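Local structure of putative adenylate cyclase (Vibrio parahaemolyticus, 2ACA) at residues E14-V19 with F136-I141; G121-T126 with E154-L159. The protein is a putative class IV-like adenylate cyclase of the CYTH family, which would convert ATP to cyclic AMP, though its function has not been established. One frame throughout, in Å; residues are numbered along the deposited sequence.

Contact 1: E14-V19 with F136-I141; sequences ELKYRV and FAEFAI. With PO4 (phosphate ion), chain C.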
ATOM      1  N   GLU A  14       0.151  13.306  19.574  1.00 40.52           N
ATOM      2  CA  GLU A  14       1.305  14.052  19.095  1.00 38.40           C
ATOM      3  C   GLU A  14       1.215  15.524  19.458  1.00 37.23           C
ATOM      4  O   GLU A  14       0.161  16.137  19.324  1.00 36.62           O
ATOM      5  CB  GLU A  14       1.383  13.913  17.573  1.00 42.58           C
ATOM      6  CG  GLU A  14       2.567  14.568  16.905  1.00 41.55           C
ATOM      7  CD  GLU A  14       2.423  14.571  15.396  1.00 42.69           C
ATOM      8  OE1 GLU A  14       3.450  14.650  14.686  1.00 42.32           O
ATOM      9  OE2 GLU A  14       1.272  14.500  14.914  1.00 42.86           O
ATOM     10  N   LEU A  15       2.327  16.081  19.925  1.00 32.98           N
ATOM     11  CA  LEU A  15       2.394  17.495  20.277  1.00 32.34           C
ATOM     12  C   LEU A  15       3.436  18.128  19.378  1.00 30.49           C
ATOM     13  O   LEU A  15       4.563  17.643  19.300  1.00 30.83           O
ATOM     14  CB  LEU A  15       2.807  17.684  21.739  1.00 45.67           C
ATOM     15  CG  LEU A  15       1.751  17.402  22.806  1.00 47.65           C
ATOM     16  CD1 LEU A  15       1.233  15.988  22.658  1.00 48.55           C
ATOM     17  CD2 LEU A  15       2.352  17.599  24.186  1.00 46.88           C
ATOM     18  N   LYS A  16       3.067  19.210  18.704  1.00 21.96           N
ATOM     19  CA  LYS A  16       3.993  19.877  17.809  1.00 22.04           C
ATOM     20  C   LYS A  16       4.514  21.152  18.442  1.00 21.98           C
ATOM     21  O   LYS A  16       3.767  21.901  19.068  1.00 20.67           O
ATOM     22  CB  LYS A  16       3.317  20.223  16.482  1.00 24.23           C
ATOM     23  CG  LYS A  16       4.282  20.757  15.415  1.00 26.97           C
ATOM     24  CD  LYS A  16       3.545  21.504  14.302  1.00 27.48           C
ATOM     25  CE  LYS A  16       2.335  20.728  13.788  1.00 27.94           C
ATOM     26  NZ  LYS A  16       2.651  19.750  12.717  1.00 30.82           N
ATOM     27  N   TYR A  17       5.804  21.400  18.270  1.00 32.04           N
ATOM     28  CA  TYR A  17       6.415  22.593  18.821  1.00 34.12           C
ATOM     29  C   TYR A  17       7.265  23.298  17.792  1.00 35.15           C
ATOM     30  O   TYR A  17       7.724  22.699  16.820  1.00 35.80           O
ATOM     31  CB  TYR A  17       7.304  22.265  20.022  1.00 30.19           C
ATOM     32  CG  TYR A  17       6.585  21.730  21.234  1.00 31.83           C
ATOM     33  CD1 TYR A  17       6.289  20.377  21.349  1.00 31.98           C
ATOM     34  CD2 TYR A  17       6.204  22.579  22.278  1.00 31.42           C
ATOM     35  CE1 TYR A  17       5.637  19.878  22.472  1.00 32.76           C
ATOM     36  CE2 TYR A  17       5.551  22.086  23.404  1.00 32.67           C
ATOM     37  CZ  TYR A  17       5.273  20.737  23.495  1.00 33.16           C
ATOM     38  OH  TYR A  17       4.648  20.239  24.618  1.00 34.11           O
ATOM     39  N   ARG A  18       7.472  24.585  18.031  1.00 38.57           N
ATOM     40  CA  ARG A  18       8.286  25.424  17.176  1.00 40.92           C
ATOM     41  C   ARG A  18       9.655  25.376  17.862  1.00 42.64           C
ATOM     42  O   ARG A  18       9.739  25.566  19.076  1.00 42.65           O
ATOM     43  CB  ARG A  18       7.742  26.833  17.224  1.00 78.72           C
ATOM     44  CG  ARG A  18       8.044  27.717  16.043  1.00 80.47           C
ATOM     45  CD  ARG A  18       7.303  29.009  16.297  1.00 82.19           C
ATOM     46  NE  ARG A  18       6.123  28.751  17.118  1.00 83.41           N
ATOM     47  CZ  ARG A  18       5.459  29.678  17.796  1.00 84.13           C
ATOM     48  NH1 ARG A  18       5.863  30.942  17.745  1.00 85.51           N
ATOM     49  NH2 ARG A  18       4.399  29.334  18.530  1.00 84.05           N
ATOM     50  N   VAL A  19      10.716  25.100  17.111  1.00 52.36           N
ATOM     51  CA  VAL A  19      12.050  25.038  17.699  1.00 53.96           C
ATOM     52  C   VAL A  19      12.881  26.212  17.182  1.00 55.11           C
ATOM     53  O   VAL A  19      13.226  26.262  16.002  1.00 54.70           O
ATOM     54  CB  VAL A  19      12.778  23.723  17.320  1.00 42.28           C
ATOM     55  CG1 VAL A  19      14.123  23.621  18.036  1.00 42.07           C
ATOM     56  CG2 VAL A  19      11.913  22.548  17.639  1.00 42.12           C
ATOM     57  N   PHE A 136      10.640  22.871  13.398  1.00 30.63           N
ATOM     58  CA  PHE A 136       9.503  22.379  14.172  1.00 27.25           C
ATOM     59  C   PHE A 136       9.884  21.050  14.817  1.00 25.80           C
ATOM     60  O   PHE A 136      10.781  20.355  14.334  1.00 26.46           O
ATOM     61  CB  PHE A 136       8.307  22.184  13.241  1.00 21.85           C
ATOM     62  CG  PHE A 136       7.764  23.461  12.675  1.00 19.29           C
ATOM     63  CD1 PHE A 136       6.754  24.148  13.337  1.00 17.78           C
ATOM     64  CD2 PHE A 136       8.252  23.976  11.481  1.00 18.43           C
ATOM     65  CE1 PHE A 136       6.227  25.334  12.824  1.00 14.10           C
ATOM     66  CE2 PHE A 136       7.736  25.161  10.955  1.00 18.81           C
ATOM     67  CZ  PHE A 136       6.715  25.843  11.635  1.00 17.20           C
ATOM     68  N   ALA A 137       9.214  20.699  15.908  1.00 26.08           N
ATOM     69  CA  ALA A 137       9.485  19.441  16.591  1.00 25.28           C
ATOM     70  C   ALA A 137       8.184  18.749  16.973  1.00 25.73           C
ATOM     71  O   ALA A 137       7.216  19.400  17.372  1.00 25.82           O
ATOM     72  CB  ALA A 137      10.332  19.680  17.833  1.00 33.16           C
ATOM     73  N   GLU A 138       8.159  17.427  16.842  1.00 23.04           N
ATOM     74  CA  GLU A 138       6.972  16.663  17.186  1.00 24.87           C
ATOM     75  C   GLU A 138       7.358  15.573  18.162  1.00 24.04           C
ATOM     76  O   GLU A 138       8.385  14.925  17.993  1.00 24.12           O
ATOM     77  CB  GLU A 138       6.350  16.018  15.943  1.00 36.16           C
ATOM     78  CG  GLU A 138       6.080  16.975  14.802  1.00 39.63           C
ATOM     79  CD  GLU A 138       5.353  16.314  13.640  1.00 42.81           C
ATOM     80  OE1 GLU A 138       5.749  15.200  13.237  1.00 42.36           O
ATOM     81  OE2 GLU A 138       4.386  16.911  13.123  1.00 44.07           O
ATOM     82  N   PHE A 139       6.534  15.391  19.188  1.00 19.32           N
ATOM     83  CA  PHE A 139       6.753  14.362  20.187  1.00 20.95           C
ATOM     84  C   PHE A 139       5.502  13.515  20.132  1.00 22.00           C
ATOM     85  O   PHE A 139       4.395  14.048  20.166  1.00 22.08           O
ATOM     86  CB  PHE A 139       6.926  14.985  21.576  1.00 23.81           C
ATOM     87  CG  PHE A 139       8.144  15.852  21.695  1.00 22.88           C
ATOM     88  CD1 PHE A 139       8.159  17.126  21.148  1.00 23.24           C
ATOM     89  CD2 PHE A 139       9.298  15.374  22.306  1.00 23.78           C
ATOM     90  CE1 PHE A 139       9.310  17.918  21.206  1.00 24.03           C
ATOM     91  CE2 PHE A 139      10.453  16.160  22.368  1.00 23.78           C
ATOM     92  CZ  PHE A 139      10.455  17.434  21.815  1.00 21.90           C
ATOM     93  N   ALA A 140       5.658  12.201  20.035  1.00 21.93           N
ATOM     94  CA  ALA A 140       4.480  11.354  19.940  1.00 25.93           C
ATOM     95  C   ALA A 140       4.700   9.896  20.321  1.00 28.96           C
ATOM     96  O   ALA A 140       5.828   9.442  20.503  1.00 28.84           O
ATOM     97  CB  ALA A 140       3.913  11.428  18.517  1.00 20.22           C
ATOM     98  N   ILE A 141       3.590   9.177  20.424  1.00 35.54           N
ATOM     99  CA  ILE A 141       3.587   7.763  20.751  1.00 41.51           C
ATOM    100  C   ILE A 141       2.291   7.185  20.205  1.00 45.14           C
ATOM    101  O   ILE A 141       1.217   7.731  20.459  1.00 46.21           O
ATOM    102  CB  ILE A 141       3.630   7.534  22.279  1.00 73.66           C
ATOM    103  CG1 ILE A 141       3.321   6.070  22.601  1.00 74.48           C
ATOM    104  CG2 ILE A 141       2.628   8.439  22.973  1.00 74.02           C
ATOM    105  CD1 ILE A 141       4.323   5.091  22.031  1.00 76.59           C
TER
HETATM  106  P   PO4 C 303       0.581  17.186  10.972  1.00 67.27           P
HETATM  107  O1  PO4 C 303      -0.010  15.893  10.543  1.00 67.51           O
HETATM  108  O2  PO4 C 303       2.028  16.997  11.251  1.00 66.48           O
HETATM  109  O3  PO4 C 303      -0.103  17.660  12.203  1.00 65.81           O
HETATM  110  O4  PO4 C 303       0.408  18.194   9.894  1.00 66.95           O

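Contact 2: G121-T126 with E154-L159; sequences GEFHIT and ERLVAL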
ATOM      1  N   GLY A 121      12.915   5.599  24.148  1.00 61.22           N
ATOM      2  CA  GLY A 121      11.958   4.708  24.768  1.00 63.20           C
ATOM      3  C   GLY A 121      10.996   4.321  23.663  1.00 64.32           C
ATOM      4  O   GLY A 121      11.423   3.878  22.597  1.00 65.12           O
ATOM      5  N   GLU A 122       9.703   4.496  23.904  1.00 69.81           N
ATOM      6  CA  GLU A 122       8.698   4.171  22.901  1.00 69.94           C
ATOM      7  C   GLU A 122       8.185   5.468  22.283  1.00 68.75           C
ATOM      8  O   GLU A 122       7.323   5.458  21.402  1.00 68.65           O
ATOM      9  CB  GLU A 122       7.532   3.409  23.538  1.00 98.00           C
ATOM     10  CG  GLU A 122       6.744   4.207  24.565  1.00100.65           C
ATOM     11  CD  GLU A 122       5.632   3.396  25.193  1.00102.92           C
ATOM     12  OE1 GLU A 122       4.792   2.855  24.441  1.00103.05           O
ATOM     13  OE2 GLU A 122       5.592   3.296  26.440  1.00103.47           O
ATOM     14  N   PHE A 123       8.725   6.587  22.753  1.00 48.62           N
ATOM     15  CA  PHE A 123       8.322   7.895  22.256  1.00 47.50           C
ATOM     16  C   PHE A 123       9.179   8.326  21.075  1.00 46.03           C
ATOM     17  O   PHE A 123      10.379   8.050  21.036  1.00 46.14           O
ATOM     18  CB  PHE A 123       8.417   8.925  23.380  1.00 68.62           C
ATOM     19  CG  PHE A 123       7.527   8.619  24.545  1.00 70.96           C
ATOM     20  CD1 PHE A 123       6.144   8.611  24.398  1.00 72.25           C
ATOM     21  CD2 PHE A 123       8.072   8.308  25.785  1.00 72.34           C
ATOM     22  CE1 PHE A 123       5.314   8.294  25.470  1.00 73.78           C
ATOM     23  CE2 PHE A 123       7.253   7.988  26.864  1.00 73.48           C
ATOM     24  CZ  PHE A 123       5.871   7.981  26.707  1.00 73.84           C
ATOM     25  N   HIS A 124       8.555   9.005  20.117  1.00 41.12           N
ATOM     26  CA  HIS A 124       9.248   9.471  18.923  1.00 38.30           C
ATOM     27  C   HIS A 124       9.501  10.970  18.969  1.00 34.01           C
ATOM     28  O   HIS A 124       8.658  11.732  19.433  1.00 33.92           O
ATOM     29  CB  HIS A 124       8.420   9.162  17.672  1.00 82.55           C
ATOM     30  CG  HIS A 124       8.060   7.718  17.517  1.00 86.65           C
ATOM     31  ND1 HIS A 124       9.004   6.725  17.384  1.00 88.05           N
ATOM     32  CD2 HIS A 124       6.854   7.101  17.463  1.00 87.64           C
ATOM     33  CE1 HIS A 124       8.399   5.557  17.257  1.00 87.98           C
ATOM     34  NE2 HIS A 124       7.094   5.757  17.303  1.00 88.06           N
ATOM     35  N   ILE A 125      10.665  11.392  18.493  1.00 24.09           N
ATOM     36  CA  ILE A 125      10.986  12.805  18.451  1.00 22.20           C
ATOM     37  C   ILE A 125      11.269  13.161  17.003  1.00 20.32           C
ATOM     38  O   ILE A 125      12.177  12.600  16.397  1.00 19.94           O
ATOM     39  CB  ILE A 125      12.241  13.148  19.273  1.00 31.60           C
ATOM     40  CG1 ILE A 125      12.022  12.812  20.752  1.00 32.79           C
ATOM     41  CG2 ILE A 125      12.572  14.623  19.092  1.00 29.26           C
ATOM     42  CD1 ILE A 125      13.184  13.224  21.646  1.00 32.86           C
ATOM     43  N   THR A 126      10.489  14.081  16.448  1.00 25.21           N
ATOM     44  CA  THR A 126      10.665  14.506  15.062  1.00 24.56           C
ATOM     45  C   THR A 126      11.157  15.951  14.971  1.00 24.00           C
ATOM     46  O   THR A 126      10.594  16.855  15.587  1.00 23.04           O
ATOM     47  CB  THR A 126       9.332  14.375  14.267  1.00 25.20           C
ATOM     48  OG1 THR A 126       8.929  13.002  14.244  1.00 29.60           O
ATOM     49  CG2 THR A 126       9.499  14.850  12.823  1.00 25.61           C
ATOM     50  N   GLU A 154       0.701  13.320  28.575  1.00 46.14           N
ATOM     51  CA  GLU A 154       1.400  13.952  29.681  1.00 45.36           C
ATOM     52  C   GLU A 154       2.886  13.634  29.680  1.00 43.80           C
ATOM     53  O   GLU A 154       3.715  14.540  29.792  1.00 42.05           O
ATOM     54  CB  GLU A 154       0.765  13.517  31.001  1.00114.45           C
ATOM     55  CG  GLU A 154      -0.683  13.958  31.138  1.00116.74           C
ATOM     56  CD  GLU A 154      -1.370  13.359  32.345  1.00118.14           C
ATOM     57  OE1 GLU A 154      -2.571  13.642  32.542  1.00119.63           O
ATOM     58  OE2 GLU A 154      -0.716  12.602  33.094  1.00119.39           O
ATOM     59  N   ARG A 155       3.234  12.356  29.556  1.00 47.55           N
ATOM     60  CA  ARG A 155       4.644  12.001  29.537  1.00 46.39           C
ATOM     61  C   ARG A 155       5.239  12.646  28.295  1.00 45.83           C
ATOM     62  O   ARG A 155       6.441  12.904  28.235  1.00 46.47           O
ATOM     63  CB  ARG A 155       4.845  10.483  29.507  1.00 58.12           C
ATOM     64  CG  ARG A 155       5.985  10.032  30.418  1.00 58.03           C
ATOM     65  CD  ARG A 155       6.513   8.652  30.074  1.00 59.26           C
ATOM     66  NE  ARG A 155       5.469   7.633  30.055  1.00 59.13           N
ATOM     67  CZ  ARG A 155       5.695   6.339  29.850  1.00 59.05           C
ATOM     68  NH1 ARG A 155       6.932   5.903  29.648  1.00 58.01           N
ATOM     69  NH2 ARG A 155       4.683   5.483  29.837  1.00 58.31           N
ATOM     70  N   LEU A 156       4.385  12.903  27.303  1.00 42.85           N
ATOM     71  CA  LEU A 156       4.822  13.568  26.080  1.00 41.92           C
ATOM     72  C   LEU A 156       5.208  14.998  26.448  1.00 40.35           C
ATOM     73  O   LEU A 156       6.240  15.508  26.009  1.00 40.28           O
ATOM     74  CB  LEU A 156       3.700  13.597  25.037  1.00 45.57           C
ATOM     75  CG  LEU A 156       3.727  12.499  23.972  1.00 46.08           C
ATOM     76  CD1 LEU A 156       2.549  12.670  23.017  1.00 46.39           C
ATOM     77  CD2 LEU A 156       5.040  12.569  23.215  1.00 44.69           C
ATOM     78  N   VAL A 157       4.364  15.640  27.251  1.00 43.53           N
ATOM     79  CA  VAL A 157       4.632  17.001  27.698  1.00 42.82           C
ATOM     80  C   VAL A 157       5.884  16.954  28.565  1.00 42.09           C
ATOM     81  O   VAL A 157       6.765  17.807  28.448  1.00 39.42           O
ATOM     82  CB  VAL A 157       3.454  17.574  28.528  1.00 39.82           C
ATOM     83  CG1 VAL A 157       3.792  18.980  29.012  1.00 39.81           C
ATOM     84  CG2 VAL A 157       2.187  17.603  27.687  1.00 38.57           C
ATOM     85  N   ALA A 158       5.962  15.942  29.426  1.00 42.40           N
ATOM     86  CA  ALA A 158       7.116  15.771  30.301  1.00 42.79           C
ATOM     87  C   ALA A 158       8.373  15.711  29.444  1.00 42.83           C
ATOM     88  O   ALA A 158       9.330  16.457  29.661  1.00 43.43           O
ATOM     89  CB  ALA A 158       6.976  14.486  31.113  1.00 24.25           C
ATOM     90  N   LEU A 159       8.360  14.812  28.464  1.00 39.70           N
ATOM     91  CA  LEU A 159       9.496  14.658  27.564  1.00 39.45           C
ATOM     92  C   LEU A 159       9.799  15.996  26.896  1.00 38.58           C
ATOM     93  O   LEU A 159      10.956  16.415  26.820  1.00 37.95           O
ATOM     94  CB  LEU A 159       9.190  13.594  26.501  1.00 41.30           C
ATOM     95  CG  LEU A 159      10.303  13.249  25.505  1.00 42.36           C
ATOM     96  CD1 LEU A 159      11.528  12.751  26.254  1.00 40.69           C
ATOM     97  CD2 LEU A 159       9.805  12.189  24.526  1.00 42.83           C
TER

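Contact 1: E14-V19 with F136-I141
The rings of Tyr17 and Phe139 meet obliquely on one face of the sheet, their planes at 86° and their centroids 5.7 Å apart. The closest atoms are Tyr17 CD1 and Phe139 CD1, at 3.8 Å. At its edge the Tyr17 ring has Ala137 O near its plane; the Phe139 ring has Leu15 O in the same way and meets Phe163 edge-to-face. On the other face of the sheet, the Phe136 ring takes Lys16 CD and Arg18 CA obliquely.

Leu15 and Phe139 form one antiparallel hydrogen-bonded pair, with Leu15 N to Phe139 O at 2.9 Å. Tyr17 and Ala137 form the next, with Tyr17 N to Ala137 O at 2.6 Å. Val19 CG2 packs tightly on Ala137 CB, at 3.3 Å.

Glu14, Lys16 and Glu138 share the face of Phe136. The carboxylates of Glu14 and Glu138 approach each other, but their modelled spacing is doubtful. Lys16 bends at chi3 (-47°) and chi4 (-86°). This turns Lys16 NZ toward Glu138 OE2, 3.4 Å away, in a salt bridge whose hydrogen bond is weak. Lys16 NZ also bonds weakly to a phosphate ion, probably from the crystallisation liquor, with O2 at 3.2 Å. Glu14 and Lys16 belong to the ExExK signature of CYTH proteins, whose acidic and basic residues line a tunnel for phosphates and metal ions in relatives, consistent with the phosphate here.

Helix 152-162 covers the Leu15, Tyr17 and Phe139 side through Val157, Ala160 and Leu156. Phe25 of helix 22-30 packs on Val19, Ala137 and Phe139. Strand 123-130 continues the sheet beside 134-143.

Contact 2: G121-T126 with E154-L159
Phe123 has CG beside its backbone N and anti to the carbonyl carbon (chi1 -61°), which sends the ring across to segment 154-159 of helix 152-162. Arg155 bends at chi3 and swings its guanidinium past the far end of that ring. The two side chains cross at about a right angle, with ring and guanidinium planes 83° apart.

The guanidinium does not lie flat on the ring. Instead, Phe123 CZ sits over one face of the guanidinium, offset toward its rim. Arg155 NE lies at the ring edge, in the ring plane, 3.4 Å from Phe123 CZ. Arg155 CD comes obliquely to Phe123 CE2, also at 3.4 Å. One face of the ring carries Glu122 CG over its centre.

Leucines of the helix complete the contact. Leu159 CD2 touches Phe123 CB at 3.7 Å and reaches Ile125 CG1 more loosely, at 4.4 Å. Leu156 CD2 approaches Phe123 CD1 obliquely at 4.3 Å. Ile141 of strand 134-143 and Tyr152, at the start of helix 152-162, also pack on Phe123. The contact is a helix packed on a sheet face, the 154-159 part of its axis at 47° to strand 123-126.

No hydrogen bond joins the two segments. Glu122 OE2 stands 4.1 Å from Arg155 NH2, well out of the guanidinium plane, so no N-H points at it. Any attraction here is probably a general one between opposite charges. The contact rests on apolar side chains and on the Phe123 ring edge set against a face of the Arg155 guanidinium, while the carboxylate of Glu122 stands apart.

Overall arrangement
From the N terminus, strand 11-19 comes first. Contact 1 closes the longer loop, bringing 14-19 back to 136-141 after 116 intervening residues that hold most of the sheet. Segment 121-126 lies within that loop, and 154-159 lies beyond it. The two contacts therefore cross along the chain. Contact 2 closes a shorter loop of 27 residues, which includes strand 134-143. The centres of the two contacts lie about 9 Å apart. Strands 123-130 and 134-143 are sheet neighbours, with probable hydrogen bonds from Thr126 N to Glu138 O and from His124 N to Ala140 O. Together the contacts tie the first strand, the last two strands and helix 152-162.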